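Local coordinates for tudor and KH domain-containing protein homolog (Bombyx mori, PDB 5VQH) that takes part in primary piRNA biogenesis to repress transposons during spermatogenesis, its extended Tudor domain recognising symmetrically dimethylated arginines of the PIWI proteins Siwi and Ago3, at residues E57-K62 against G87-A92. Numbering follows the deposited sequence.
Sequences EYYSKK and GRWYRA. With 2MR (n3, n4-dimethylarginine), chain C.
Tyr59, on helix 43-59, sets its CB squarely on the indole of Trp89 of strand 89-98. This is a CH-pi contact: Tyr59 CB lies 3.4 Å from the centroid of the five-membered ring of Trp89, only 10° off the ring normal. In Tyr59 the CG is anti to the carbonyl carbon (chi1 -72°), which carries the phenol off past the indole rather than flat onto it; the ring meets the six-membered ring of Trp89 obliquely, centroids 5.2 Å apart and planes at 31°. Tyr59 OH is hydrogen-bonded to Glu129 O and Arg131 N. At the indole edge, Ser60 OG stands 4.0 Å from Trp89 NE1; the hydroxyl of Ser60 is hydrogen-bonded to Thr56 O. Replacing the indole of Trp89 by the methyl of an alanine is likely to strip the platform from Tyr59 CB and open a gap beside Ala80 and Val82 of strand 78-82. With no hydrogen bond between the two segments, helix and strand are joined here, within the extended Tudor domain, by apolar and aromatic packing, while Tyr90, next along the strand, starts out away from 57-62 and lays one ring face against NH1 of the dimethylarginine.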
ATOM      1  N   GLU A  57      -7.630 -18.177   8.828  1.00 41.65           N
ATOM      2  CA  GLU A  57      -8.132 -19.390   9.494  1.00 42.36           C
ATOM      3  C   GLU A  57      -7.117 -19.790  10.595  1.00 41.03           C
ATOM      4  O   GLU A  57      -7.486 -20.149  11.712  1.00 43.49           O
ATOM      5  CB  GLU A  57      -8.385 -20.549   8.498  1.00 40.68           C
ATOM      6  N   TYR A  58      -5.838 -19.670  10.274  1.00 38.35           N
ATOM      7  CA  TYR A  58      -4.767 -20.169  11.132  1.00 36.65           C
ATOM      8  C   TYR A  58      -4.599 -19.315  12.398  1.00 35.00           C
ATOM      9  O   TYR A  58      -4.728 -19.815  13.529  1.00 30.82           O
ATOM     10  CB  TYR A  58      -3.477 -20.214  10.327  1.00 35.94           C
ATOM     11  CG  TYR A  58      -2.303 -20.755  11.064  1.00 35.63           C
ATOM     12  CD1 TYR A  58      -2.159 -22.103  11.272  1.00 37.31           C
ATOM     13  CD2 TYR A  58      -1.310 -19.908  11.538  1.00 37.27           C
ATOM     14  CE1 TYR A  58      -1.058 -22.616  11.959  1.00 39.70           C
ATOM     15  CE2 TYR A  58      -0.206 -20.397  12.232  1.00 36.96           C
ATOM     16  CZ  TYR A  58      -0.077 -21.756  12.445  1.00 38.80           C
ATOM     17  OH  TYR A  58       1.012 -22.243  13.128  1.00 35.71           O
ATOM     18  N   TYR A  59      -4.332 -18.030  12.208  1.00 33.66           N
ATOM     19  CA  TYR A  59      -4.087 -17.133  13.348  1.00 34.80           C
ATOM     20  C   TYR A  59      -5.381 -16.846  14.157  1.00 33.07           C
ATOM     21  O   TYR A  59      -5.364 -16.176  15.174  1.00 31.74           O
ATOM     22  CB  TYR A  59      -3.387 -15.833  12.898  1.00 31.58           C
ATOM     23  CG  TYR A  59      -1.920 -16.035  12.505  1.00 32.28           C
ATOM     24  CD1 TYR A  59      -0.941 -16.220  13.466  1.00 33.39           C
ATOM     25  CD2 TYR A  59      -1.505 -15.996  11.173  1.00 32.10           C
ATOM     26  CE1 TYR A  59       0.389 -16.369  13.122  1.00 31.22           C
ATOM     27  CE2 TYR A  59      -0.186 -16.167  10.825  1.00 30.62           C
ATOM     28  CZ  TYR A  59       0.764 -16.354  11.807  1.00 33.22           C
ATOM     29  OH  TYR A  59       2.112 -16.538  11.483  1.00 34.00           O
ATOM     30  N   SER A  60      -6.495 -17.378  13.714  1.00 34.57           N
ATOM     31  CA  SER A  60      -7.739 -17.159  14.430  1.00 39.17           C
ATOM     32  C   SER A  60      -7.912 -18.211  15.509  1.00 40.22           C
ATOM     33  O   SER A  60      -8.813 -18.105  16.331  1.00 37.01           O
ATOM     34  CB  SER A  60      -8.930 -17.171  13.462  1.00 41.77           C
ATOM     35  OG  SER A  60      -8.996 -15.928  12.762  1.00 40.81           O
ATOM     36  N   LYS A  61      -7.041 -19.208  15.518  1.00 40.36           N
ATOM     37  CA  LYS A  61      -6.986 -20.137  16.619  1.00 43.86           C
ATOM     38  C   LYS A  61      -5.928 -19.781  17.635  1.00 43.28           C
ATOM     39  O   LYS A  61      -4.754 -19.606  17.287  1.00 39.15           O
ATOM     40  CB  LYS A  61      -6.644 -21.522  16.124  1.00 52.78           C
ATOM     41  CG  LYS A  61      -7.656 -22.122  15.181  1.00 58.06           C
ATOM     42  CD  LYS A  61      -7.077 -23.415  14.617  1.00 64.01           C
ATOM     43  CE  LYS A  61      -8.053 -24.108  13.684  1.00 68.57           C
ATOM     44  NZ  LYS A  61      -8.849 -23.141  12.876  1.00 72.46           N
ATOM     45  N   LYS A  62      -6.347 -19.780  18.905  1.00 46.88           N
ATOM     46  CA  LYS A  62      -5.478 -19.556  20.063  1.00 46.86           C
ATOM     47  C   LYS A  62      -4.243 -20.451  20.056  1.00 46.11           C
ATOM     48  O   LYS A  62      -3.119 -19.973  20.251  1.00 53.57           O
ATOM     49  CB  LYS A  62      -6.261 -19.754  21.385  1.00 46.84           C
ATOM     50  N   GLY A  87     -11.091  -7.569  10.816  1.00 42.23           N
ATOM     51  CA  GLY A  87     -10.680  -8.653  11.695  1.00 40.49           C
ATOM     52  C   GLY A  87      -9.945  -9.805  11.031  1.00 39.60           C
ATOM     53  O   GLY A  87      -9.878 -10.856  11.595  1.00 38.88           O
ATOM     54  N   ARG A  88      -9.378  -9.617   9.845  1.00 41.07           N
ATOM     55  CA  ARG A  88      -8.576 -10.672   9.192  1.00 40.94           C
ATOM     56  C   ARG A  88      -7.052 -10.437   9.346  1.00 39.91           C
ATOM     57  O   ARG A  88      -6.602  -9.325   9.682  1.00 37.60           O
ATOM     58  CB  ARG A  88      -8.952 -10.774   7.704  1.00 45.80           C
ATOM     59  CG  ARG A  88     -10.431 -11.037   7.424  1.00 49.61           C
ATOM     60  CD  ARG A  88     -10.684 -11.219   5.942  1.00 54.75           C
ATOM     61  NE  ARG A  88     -12.108 -11.340   5.586  1.00 62.51           N
ATOM     62  CZ  ARG A  88     -12.897 -10.335   5.181  1.00 64.92           C
ATOM     63  NH1 ARG A  88     -12.450  -9.083   5.098  1.00 64.66           N
ATOM     64  NH2 ARG A  88     -14.164 -10.579   4.857  1.00 63.66           N
ATOM     65  N   TRP A  89      -6.266 -11.484   9.102  1.00 36.56           N
ATOM     66  CA  TRP A  89      -4.822 -11.446   9.340  1.00 34.25           C
ATOM     67  C   TRP A  89      -4.042 -11.150   8.073  1.00 35.87           C
ATOM     68  O   TRP A  89      -4.317 -11.704   6.992  1.00 35.53           O
ATOM     69  CB  TRP A  89      -4.332 -12.769   9.970  1.00 36.13           C
ATOM     70  CG  TRP A  89      -4.774 -12.912  11.412  1.00 35.75           C
ATOM     71  CD1 TRP A  89      -5.975 -13.370  11.860  1.00 38.25           C
ATOM     72  CD2 TRP A  89      -4.044 -12.533  12.574  1.00 35.43           C
ATOM     73  NE1 TRP A  89      -6.035 -13.322  13.232  1.00 36.70           N
ATOM     74  CE2 TRP A  89      -4.859 -12.810  13.695  1.00 35.52           C
ATOM     75  CE3 TRP A  89      -2.777 -11.994  12.785  1.00 33.87           C
ATOM     76  CZ2 TRP A  89      -4.452 -12.560  14.981  1.00 31.82           C
ATOM     77  CZ3 TRP A  89      -2.385 -11.760  14.055  1.00 33.29           C
ATOM     78  CH2 TRP A  89      -3.221 -12.042  15.145  1.00 31.23           C
ATOM     79  N   TYR A  90      -3.028 -10.298   8.227  1.00 33.67           N
ATOM     80  CA  TYR A  90      -2.260  -9.767   7.106  1.00 29.64           C
ATOM     81  C   TYR A  90      -0.763  -9.726   7.449  1.00 29.05           C
ATOM     82  O   TYR A  90      -0.339  -9.801   8.611  1.00 30.06           O
ATOM     83  CB  TYR A  90      -2.797  -8.379   6.730  1.00 28.48           C
ATOM     84  CG  TYR A  90      -4.231  -8.409   6.268  1.00 29.83           C
ATOM     85  CD1 TYR A  90      -4.537  -8.743   4.970  1.00 32.01           C
ATOM     86  CD2 TYR A  90      -5.290  -8.132   7.131  1.00 30.09           C
ATOM     87  CE1 TYR A  90      -5.848  -8.798   4.527  1.00 31.27           C
ATOM     88  CE2 TYR A  90      -6.613  -8.193   6.699  1.00 29.02           C
ATOM     89  CZ  TYR A  90      -6.882  -8.521   5.378  1.00 30.19           C
ATOM     90  OH  TYR A  90      -8.168  -8.604   4.853  1.00 28.60           O
ATOM     91  N   ARG A  91       0.037  -9.638   6.413  1.00 27.29           N
ATOM     92  CA  ARG A  91       1.442  -9.494   6.559  1.00 27.05           C
ATOM     93  C   ARG A  91       1.679  -8.010   6.627  1.00 28.63           C
ATOM     94  O   ARG A  91       1.226  -7.262   5.737  1.00 31.34           O
ATOM     95  CB  ARG A  91       2.179 -10.082   5.363  1.00 26.54           C
ATOM     96  CG  ARG A  91       1.857 -11.531   5.105  1.00 27.64           C
ATOM     97  CD  ARG A  91       2.677 -12.171   3.975  1.00 28.59           C
ATOM     98  NE  ARG A  91       2.539 -11.586   2.640  1.00 27.14           N
ATOM     99  CZ  ARG A  91       3.230 -11.993   1.569  1.00 26.41           C
ATOM    100  NH1 ARG A  91       4.120 -12.990   1.662  1.00 26.90           N
ATOM    101  NH2 ARG A  91       3.064 -11.398   0.402  1.00 24.06           N
ATOM    102  N   ALA A  92       2.396  -7.584   7.667  1.00 27.50           N
ATOM    103  CA  ALA A  92       2.705  -6.181   7.855  1.00 26.93           C
ATOM    104  C   ALA A  92       4.141  -6.021   8.328  1.00 29.83           C
ATOM    105  O   ALA A  92       4.724  -6.946   8.890  1.00 28.79           O
ATOM    106  CB  ALA A  92       1.771  -5.613   8.874  1.00 25.96           C
TER
HETATM  107  N   2MR C 501     -12.119  -6.248   2.160  1.00 78.06           N
HETATM  108  CA  2MR C 501     -11.693  -5.936   3.537  1.00 77.09           C
HETATM  109  CB  2MR C 501     -10.255  -5.430   3.512  1.00 68.19           C
HETATM  110  CG  2MR C 501      -9.322  -6.309   2.681  1.00 60.15           C
HETATM  111  CD  2MR C 501      -7.918  -6.067   3.203  1.00 50.43           C
HETATM  112  NE  2MR C 501      -7.547  -4.698   2.944  1.00 43.78           N
HETATM  113  CZ  2MR C 501      -6.483  -4.172   3.509  1.00 42.11           C
HETATM  114  NH1 2MR C 501      -5.824  -4.878   4.304  1.00 39.95           N
HETATM  115  CQ1 2MR C 501      -4.625  -4.474   5.006  1.00 41.64           C
HETATM  116  NH2 2MR C 501      -6.119  -2.915   3.253  1.00 44.60           N
HETATM  117  CQ2 2MR C 501      -6.850  -2.026   2.363  1.00 41.09           C
HETATM  118  C   2MR C 501     -12.540  -4.909   4.278  1.00 79.86           C
HETATM  119  O   2MR C 501     -12.151  -4.362   5.327  1.00 72.29           O
HETATM  120  OXT 2MR C 501     -13.660  -4.583   3.872  1.00 89.55           O